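Long-range contacts in beta-galactosidase/beta-glucuronidase (Faecalibacterium prausnitzii L2-6, PDB 6MVF), which binds flavin mononucleotide and, as a family 2 glycoside hydrolase, probably cleaves glucuronic acid from beta-glucuronides: residues T595-V600 with V624-V629; V581-R586 with L638-D643. All coordinates share one frame; numbering follows the deposited sequence.

Contact 1 pairs two neighbouring strands within one sheet of the C-terminal beta domain; contact 2 runs from that sheet to the one facing it. Their centres lie about 10 Å apart. Strand 596-602 joins them: it pairs with 624-629 on one side and with 581-583 on the other, where K599 O and A584 N, 2.8 Å apart, probably form a hydrogen bond. V600 CG1 meets V581 CG2 at 3.6 Å and V598 CG1 meets I583 CG2 at 3.7 Å, so the valines of contact 1 continue the apolar layer of contact 2. Their centres lie about 36 and 32 Å from the centre of the chain. Both contacts are remote from the flavin pocket.

Contact 1 of 2, residues T595-V600 with V624-V629; sequences TTEVKV and VFKFDV
V598 and V629 both hold CG2 beside the backbone N (chi1 175° and -178°), and these two methyls meet at 3.6 Å, diagonally across the strand pair. F627, with CG anti to its carbonyl carbon (chi1 -59°), leans its ring toward V600, and CE1 comes to 4.1 Å from V600 CG2. F625 turns its ring edge to the backbone, CD1 lying 3.3 Å from V600 O. The strands are antiparallel, with T596-V629, V598-F627 and V600-F625 as hydrogen-bonded pairs, each closed by two N-H...O bonds; V600 N to F625 O measures 2.8 Å. The other face is polar. K599 and K626 run side by side there, CG to CG 4.0 Å, with their ammonium nitrogens NZ 4.5 Å apart. E515 of helix 507-522 probably eases this charge: it forms a salt bridge with K599 and a long, weak pair with K626. E597 crosses the K626 chain: E597 OE2 lies 3.8 Å from K626 CD, and E597 OE1 makes a long salt bridge to K599 NZ (3.9 Å). R591 NH1 hydrogen-bonds to T596 OG1. The V598, V600, F625, F627 and V629 face is buried inside a two-sheet sandwich, probably immunoglobulin-like: the phenyl rings and V629 pack on strands 606-611 and 614-620, V598 and V600 on strand 581-583, while helix 507-522 lies against K599 and V624 on the polar face.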
ATOM      1  N   THR A 595     -17.479  41.959 -30.766  1.00 39.49           N
ATOM      2  CA  THR A 595     -17.623  41.422 -29.421  1.00 38.48           C
ATOM      3  C   THR A 595     -17.992  39.948 -29.506  1.00 40.41           C
ATOM      4  O   THR A 595     -18.529  39.467 -30.507  1.00 36.41           O
ATOM      5  CB  THR A 595     -18.693  42.152 -28.591  1.00 43.52           C
ATOM      6  OG1 THR A 595     -19.991  41.835 -29.110  1.00 48.16           O
ATOM      7  CG2 THR A 595     -18.472  43.670 -28.603  1.00 35.26           C
ATOM      8  N   THR A 596     -17.699  39.232 -28.428  1.00 40.98           N
ATOM      9  CA  THR A 596     -18.084  37.836 -28.291  1.00 36.98           C
ATOM     10  C   THR A 596     -18.671  37.631 -26.901  1.00 32.45           C
ATOM     11  O   THR A 596     -18.307  38.327 -25.947  1.00 33.47           O
ATOM     12  CB  THR A 596     -16.881  36.898 -28.541  1.00 35.38           C
ATOM     13  OG1 THR A 596     -17.297  35.536 -28.432  1.00 33.40           O
ATOM     14  CG2 THR A 596     -15.749  37.176 -27.546  1.00 33.57           C
ATOM     15  N   GLU A 597     -19.596  36.684 -26.787  1.00 33.18           N
ATOM     16  CA  GLU A 597     -20.187  36.370 -25.490  1.00 37.69           C
ATOM     17  C   GLU A 597     -19.313  35.369 -24.734  1.00 38.17           C
ATOM     18  O   GLU A 597     -19.041  34.263 -25.227  1.00 33.22           O
ATOM     19  CB  GLU A 597     -21.602  35.825 -25.625  1.00 30.46           C
ATOM     20  CG  GLU A 597     -22.136  35.276 -24.296  1.00 39.93           C
ATOM     21  CD  GLU A 597     -23.568  34.744 -24.386  1.00 45.46           C
ATOM     22  OE1 GLU A 597     -23.748  33.512 -24.244  1.00 45.74           O
ATOM     23  OE2 GLU A 597     -24.502  35.557 -24.604  1.00 37.81           O
ATOM     24  N   VAL A 598     -18.889  35.759 -23.536  1.00 31.17           N
ATOM     25  CA  VAL A 598     -18.139  34.899 -22.630  1.00 36.42           C
ATOM     26  C   VAL A 598     -19.090  34.486 -21.516  1.00 31.33           C
ATOM     27  O   VAL A 598     -19.498  35.316 -20.699  1.00 32.21           O
ATOM     28  CB  VAL A 598     -16.897  35.602 -22.071  1.00 28.68           C
ATOM     29  CG1 VAL A 598     -16.232  34.739 -21.056  1.00 22.14           C
ATOM     30  CG2 VAL A 598     -15.929  35.975 -23.207  1.00 27.20           C
ATOM     31  N   LYS A 599     -19.466  33.217 -21.486  1.00 29.22           N
ATOM     32  CA  LYS A 599     -20.434  32.748 -20.511  1.00 30.86           C
ATOM     33  C   LYS A 599     -19.720  32.119 -19.324  1.00 31.23           C
ATOM     34  O   LYS A 599     -18.718  31.420 -19.495  1.00 28.37           O
ATOM     35  CB  LYS A 599     -21.384  31.744 -21.145  1.00 33.49           C
ATOM     36  CG  LYS A 599     -22.705  31.617 -20.432  1.00 36.94           C
ATOM     37  CD  LYS A 599     -23.466  30.434 -20.972  1.00 39.00           C
ATOM     38  CE  LYS A 599     -23.373  30.346 -22.475  1.00 28.86           C
ATOM     39  NZ  LYS A 599     -24.702  29.941 -23.012  1.00 35.19           N
ATOM     40  N   VAL A 600     -20.227  32.389 -18.117  1.00 28.73           N
ATOM     41  CA  VAL A 600     -19.696  31.815 -16.884  1.00 32.01           C
ATOM     42  C   VAL A 600     -20.811  31.084 -16.139  1.00 31.77           C
ATOM     43  O   VAL A 600     -21.932  31.589 -16.002  1.00 27.83           O
ATOM     44  CB  VAL A 600     -19.036  32.875 -15.974  1.00 27.20           C
ATOM     45  CG1 VAL A 600     -18.489  32.214 -14.744  1.00 22.94           C
ATOM     46  CG2 VAL A 600     -17.927  33.589 -16.697  1.00 23.85           C
ATOM     47  N   VAL A 624     -26.096  31.151 -14.265  1.00 24.28           N
ATOM     48  CA  VAL A 624     -25.613  31.467 -15.603  1.00 24.25           C
ATOM     49  C   VAL A 624     -25.362  32.966 -15.702  1.00 29.94           C
ATOM     50  O   VAL A 624     -26.225  33.772 -15.347  1.00 35.04           O
ATOM     51  CB  VAL A 624     -26.610  30.998 -16.673  1.00 26.67           C
ATOM     52  CG1 VAL A 624     -26.106  31.323 -18.051  1.00 26.26           C
ATOM     53  CG2 VAL A 624     -26.855  29.499 -16.528  1.00 26.69           C
ATOM     54  N   PHE A 625     -24.175  33.333 -16.184  1.00 31.75           N
ATOM     55  CA  PHE A 625     -23.734  34.715 -16.348  1.00 27.77           C
ATOM     56  C   PHE A 625     -23.250  34.893 -17.782  1.00 34.39           C
ATOM     57  O   PHE A 625     -22.454  34.087 -18.267  1.00 34.45           O
ATOM     58  CB  PHE A 625     -22.589  35.052 -15.385  1.00 29.38           C
ATOM     59  CG  PHE A 625     -22.891  34.759 -13.943  1.00 28.76           C
ATOM     60  CD1 PHE A 625     -22.839  33.475 -13.460  1.00 25.66           C
ATOM     61  CD2 PHE A 625     -23.198  35.791 -13.059  1.00 29.05           C
ATOM     62  CE1 PHE A 625     -23.118  33.214 -12.125  1.00 29.51           C
ATOM     63  CE2 PHE A 625     -23.474  35.536 -11.733  1.00 25.36           C
ATOM     64  CZ  PHE A 625     -23.436  34.252 -11.263  1.00 24.95           C
ATOM     65  N   LYS A 626     -23.712  35.937 -18.468  1.00 33.97           N
ATOM     66  CA  LYS A 626     -23.281  36.198 -19.837  1.00 36.23           C
ATOM     67  C   LYS A 626     -22.685  37.598 -19.929  1.00 34.95           C
ATOM     68  O   LYS A 626     -23.307  38.573 -19.501  1.00 40.50           O
ATOM     69  CB  LYS A 626     -24.449  36.028 -20.815  1.00 36.32           C
ATOM     70  CG  LYS A 626     -25.183  34.704 -20.645  1.00 41.58           C
ATOM     71  CD  LYS A 626     -26.453  34.613 -21.507  1.00 44.52           C
ATOM     72  CE  LYS A 626     -27.407  33.559 -20.933  1.00 55.18           C
ATOM     73  NZ  LYS A 626     -28.099  32.710 -21.958  1.00 54.92           N
ATOM     74  N   PHE A 627     -21.477  37.696 -20.468  1.00 31.97           N
ATOM     75  CA  PHE A 627     -20.784  38.971 -20.629  1.00 34.31           C
ATOM     76  C   PHE A 627     -20.501  39.210 -22.105  1.00 35.74           C
ATOM     77  O   PHE A 627     -20.146  38.279 -22.839  1.00 38.14           O
ATOM     78  CB  PHE A 627     -19.453  38.998 -19.855  1.00 32.07           C
ATOM     79  CG  PHE A 627     -19.588  38.767 -18.381  1.00 30.99           C
ATOM     80  CD1 PHE A 627     -19.713  37.473 -17.876  1.00 30.47           C
ATOM     81  CD2 PHE A 627     -19.571  39.838 -17.494  1.00 26.16           C
ATOM     82  CE1 PHE A 627     -19.823  37.243 -16.516  1.00 28.81           C
ATOM     83  CE2 PHE A 627     -19.681  39.623 -16.124  1.00 28.83           C
ATOM     84  CZ  PHE A 627     -19.800  38.318 -15.634  1.00 31.27           C
ATOM     85  N   ASP A 628     -20.664  40.448 -22.549  1.00 35.59           N
ATOM     86  CA  ASP A 628     -20.289  40.827 -23.905  1.00 38.48           C
ATOM     87  C   ASP A 628     -18.908  41.448 -23.838  1.00 35.41           C
ATOM     88  O   ASP A 628     -18.723  42.485 -23.191  1.00 36.55           O
ATOM     89  CB  ASP A 628     -21.288  41.803 -24.520  1.00 39.31           C
ATOM     90  CG  ASP A 628     -22.373  41.097 -25.304  1.00 62.65           C
ATOM     91  OD1 ASP A 628     -22.022  40.417 -26.307  1.00 63.36           O
ATOM     92  OD2 ASP A 628     -23.565  41.202 -24.903  1.00 62.11           O
ATOM     93  N   VAL A 629     -17.941  40.819 -24.493  1.00 31.20           N
ATOM     94  CA  VAL A 629     -16.541  41.187 -24.324  1.00 35.68           C
ATOM     95  C   VAL A 629     -15.974  41.635 -25.659  1.00 30.63           C
ATOM     96  O   VAL A 629     -16.077  40.915 -26.657  1.00 34.36           O
ATOM     97  CB  VAL A 629     -15.719  40.023 -23.741  1.00 37.74           C
ATOM     98  CG1 VAL A 629     -14.262  40.472 -23.525  1.00 35.49           C
ATOM     99  CG2 VAL A 629     -16.379  39.476 -22.434  1.00 26.63           C
TER

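Contact 2 of 2, residues V581-R586 with L638-D643; sequences VHIAGR and LMAVAD
I583 drives its CD1 methyl against the backbone of strand 635-641, 3.5 Å from L638 O and 3.6 Å from A640 N. With chi1 -57° and chi2 165° the chain reaches straight out from its own strand, and the A640 methyl fits against its flank, A640 CB to I583 CG1 3.7 Å. The small alanine lets the long isoleucine come down onto the main chain, where I583 CD1 also passes L638 CB at 4.4 Å before the rest of L638 turns away toward L631 and L651. V581 supplies the second bump. Its CG2 lies between two alanine methyls, 4.0 Å from A642 CB and 4.2 Å from A640 CB, while its CB sits 3.8 Å from A642 CB. No hydrogen bond spans the two segments: this is face-to-face packing across a beta sandwich, probably immunoglobulin-like, in which edge strand 581-583 of a three-stranded sheet runs nearly antiparallel (156°) to strand 635-641 of the five-stranded one, with axes 7.6 Å apart. V598 and V600 flank I583 on its own sheet; L609 and I649 border the hollow on the facing one. D647, from the strand beside 635-641, accepts a hydrogen bond from I583 N. H582 points away from the interface and stacks its ring on Y569 of helix 566-575. Farther along, R586 forms a salt bridge with E223 of the second subunit.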
ATOM      1  N   VAL A 581     -16.465  28.049 -10.149  1.00 31.48           N
ATOM      2  CA  VAL A 581     -16.713  29.056 -11.173  1.00 28.03           C
ATOM      3  C   VAL A 581     -16.022  28.590 -12.450  1.00 28.90           C
ATOM      4  O   VAL A 581     -14.845  28.214 -12.428  1.00 30.34           O
ATOM      5  CB  VAL A 581     -16.249  30.463 -10.734  1.00 27.84           C
ATOM      6  CG1 VAL A 581     -14.751  30.530 -10.566  1.00 25.44           C
ATOM      7  CG2 VAL A 581     -16.724  31.507 -11.736  1.00 32.30           C
ATOM      8  N   HIS A 582     -16.767  28.601 -13.561  1.00 28.17           N
ATOM      9  CA  HIS A 582     -16.336  27.981 -14.812  1.00 29.32           C
ATOM     10  C   HIS A 582     -16.677  28.881 -15.985  1.00 29.60           C
ATOM     11  O   HIS A 582     -17.848  29.240 -16.177  1.00 26.71           O
ATOM     12  CB  HIS A 582     -16.984  26.614 -15.016  1.00 29.20           C
ATOM     13  CG  HIS A 582     -16.521  25.912 -16.253  1.00 35.20           C
ATOM     14  ND1 HIS A 582     -17.182  26.016 -17.462  1.00 37.97           N
ATOM     15  CD2 HIS A 582     -15.463  25.098 -16.470  1.00 30.34           C
ATOM     16  CE1 HIS A 582     -16.553  25.291 -18.367  1.00 31.98           C
ATOM     17  NE2 HIS A 582     -15.510  24.719 -17.789  1.00 32.46           N
ATOM     18  N   ILE A 583     -15.656  29.234 -16.762  1.00 26.84           N
ATOM     19  CA  ILE A 583     -15.838  29.961 -18.011  1.00 26.08           C
ATOM     20  C   ILE A 583     -16.060  28.955 -19.135  1.00 32.10           C
ATOM     21  O   ILE A 583     -15.195  28.114 -19.419  1.00 28.53           O
ATOM     22  CB  ILE A 583     -14.645  30.877 -18.318  1.00 29.07           C
ATOM     23  CG1 ILE A 583     -14.412  31.867 -17.164  1.00 23.36           C
ATOM     24  CG2 ILE A 583     -14.929  31.633 -19.614  1.00 22.57           C
ATOM     25  CD1 ILE A 583     -13.074  32.563 -17.205  1.00 22.49           C
ATOM     26  N   ALA A 584     -17.232  29.039 -19.763  1.00 28.62           N
ATOM     27  CA  ALA A 584     -17.606  28.177 -20.870  1.00 27.08           C
ATOM     28  C   ALA A 584     -16.892  28.599 -22.152  1.00 36.47           C
ATOM     29  O   ALA A 584     -16.424  29.735 -22.294  1.00 36.21           O
ATOM     30  CB  ALA A 584     -19.116  28.217 -21.080  1.00 24.79           C
ATOM     31  N   GLY A 585     -16.798  27.654 -23.088  1.00 36.91           N
ATOM     32  CA  GLY A 585     -16.332  27.943 -24.427  1.00 31.19           C
ATOM     33  C   GLY A 585     -14.835  27.945 -24.640  1.00 37.21           C
ATOM     34  O   GLY A 585     -14.382  28.509 -25.644  1.00 30.04           O
ATOM     35  N   ARG A 586     -14.052  27.309 -23.754  1.00 30.97           N
ATOM     36  CA  ARG A 586     -12.600  27.304 -23.925  1.00 30.01           C
ATOM     37  C   ARG A 586     -12.183  26.649 -25.253  1.00 32.56           C
ATOM     38  O   ARG A 586     -11.160  27.038 -25.837  1.00 26.70           O
ATOM     39  CB  ARG A 586     -11.925  26.597 -22.745  1.00 26.25           C
ATOM     40  CG  ARG A 586     -12.068  25.105 -22.852  1.00 34.82           C
ATOM     41  CD  ARG A 586     -11.425  24.320 -21.756  1.00 33.25           C
ATOM     42  NE  ARG A 586     -11.936  24.609 -20.428  1.00 28.73           N
ATOM     43  CZ  ARG A 586     -11.566  23.916 -19.357  1.00 32.54           C
ATOM     44  NH1 ARG A 586     -10.705  22.912 -19.499  1.00 27.11           N
ATOM     45  NH2 ARG A 586     -12.033  24.224 -18.154  1.00 28.08           N
ATOM     46  N   LEU A 638      -8.964  35.624 -20.086  1.00 30.34           N
ATOM     47  CA  LEU A 638     -10.273  35.804 -19.471  1.00 27.39           C
ATOM     48  C   LEU A 638     -10.221  35.208 -18.071  1.00 29.38           C
ATOM     49  O   LEU A 638      -9.932  34.017 -17.901  1.00 21.89           O
ATOM     50  CB  LEU A 638     -11.388  35.169 -20.303  1.00 31.32           C
ATOM     51  CG  LEU A 638     -11.901  35.889 -21.569  1.00 27.26           C
ATOM     52  CD1 LEU A 638     -12.475  37.237 -21.231  1.00 28.77           C
ATOM     53  CD2 LEU A 638     -10.801  36.043 -22.587  1.00 29.45           C
ATOM     54  N   MET A 639     -10.457  36.049 -17.069  1.00 28.68           N
ATOM     55  CA  MET A 639     -10.465  35.615 -15.684  1.00 28.42           C
ATOM     56  C   MET A 639     -11.802  35.962 -15.050  1.00 29.86           C
ATOM     57  O   MET A 639     -12.202  37.131 -15.036  1.00 30.03           O
ATOM     58  CB  MET A 639      -9.319  36.251 -14.892  1.00 29.04           C
ATOM     59  CG  MET A 639      -9.308  35.754 -13.457  1.00 31.93           C
ATOM     60  SD  MET A 639      -7.922  36.361 -12.520  1.00 41.98           S
ATOM     61  CE  MET A 639      -8.267  38.114 -12.423  1.00 32.67           C
ATOM     62  N   ALA A 640     -12.488  34.949 -14.530  1.00 29.14           N
ATOM     63  CA  ALA A 640     -13.746  35.134 -13.821  1.00 28.82           C
ATOM     64  C   ALA A 640     -13.496  34.935 -12.332  1.00 34.57           C
ATOM     65  O   ALA A 640     -12.944  33.909 -11.921  1.00 33.57           O
ATOM     66  CB  ALA A 640     -14.826  34.186 -14.335  1.00 22.97           C
ATOM     67  N   VAL A 641     -13.874  35.939 -11.539  1.00 30.81           N
ATOM     68  CA  VAL A 641     -13.691  35.960 -10.096  1.00 32.03           C
ATOM     69  C   VAL A 641     -15.069  35.840  -9.464  1.00 36.38           C
ATOM     70  O   VAL A 641     -15.884  36.767  -9.537  1.00 34.58           O
ATOM     71  CB  VAL A 641     -12.981  37.236  -9.627  1.00 31.28           C
ATOM     72  CG1 VAL A 641     -12.895  37.254  -8.116  1.00 29.19           C
ATOM     73  CG2 VAL A 641     -11.597  37.324 -10.240  1.00 32.95           C
ATOM     74  N   ALA A 642     -15.347  34.689  -8.866  1.00 37.79           N
ATOM     75  CA  ALA A 642     -16.556  34.555  -8.071  1.00 36.80           C
ATOM     76  C   ALA A 642     -16.199  35.000  -6.665  1.00 41.78           C
ATOM     77  O   ALA A 642     -15.615  36.073  -6.499  1.00 57.53           O
ATOM     78  CB  ALA A 642     -17.096  33.129  -8.124  1.00 37.09           C
ATOM     79  N   ASP A 643     -16.497  34.208  -5.642  1.00 43.93           N
ATOM     80  CA  ASP A 643     -16.182  34.704  -4.307  1.00 45.15           C
ATOM     81  C   ASP A 643     -14.796  34.225  -3.895  1.00 50.00           C
ATOM     82  O   ASP A 643     -13.830  34.992  -3.951  1.00 52.17           O
ATOM     83  CB  ASP A 643     -17.251  34.277  -3.306  1.00 51.26           C
ATOM     84  CG  ASP A 643     -16.987  34.806  -1.907  1.00 69.65           C
ATOM     85  OD1 ASP A 643     -17.544  34.248  -0.932  1.00 72.36           O
ATOM     86  OD2 ASP A 643     -16.204  35.777  -1.784  1.00 75.85           O
TER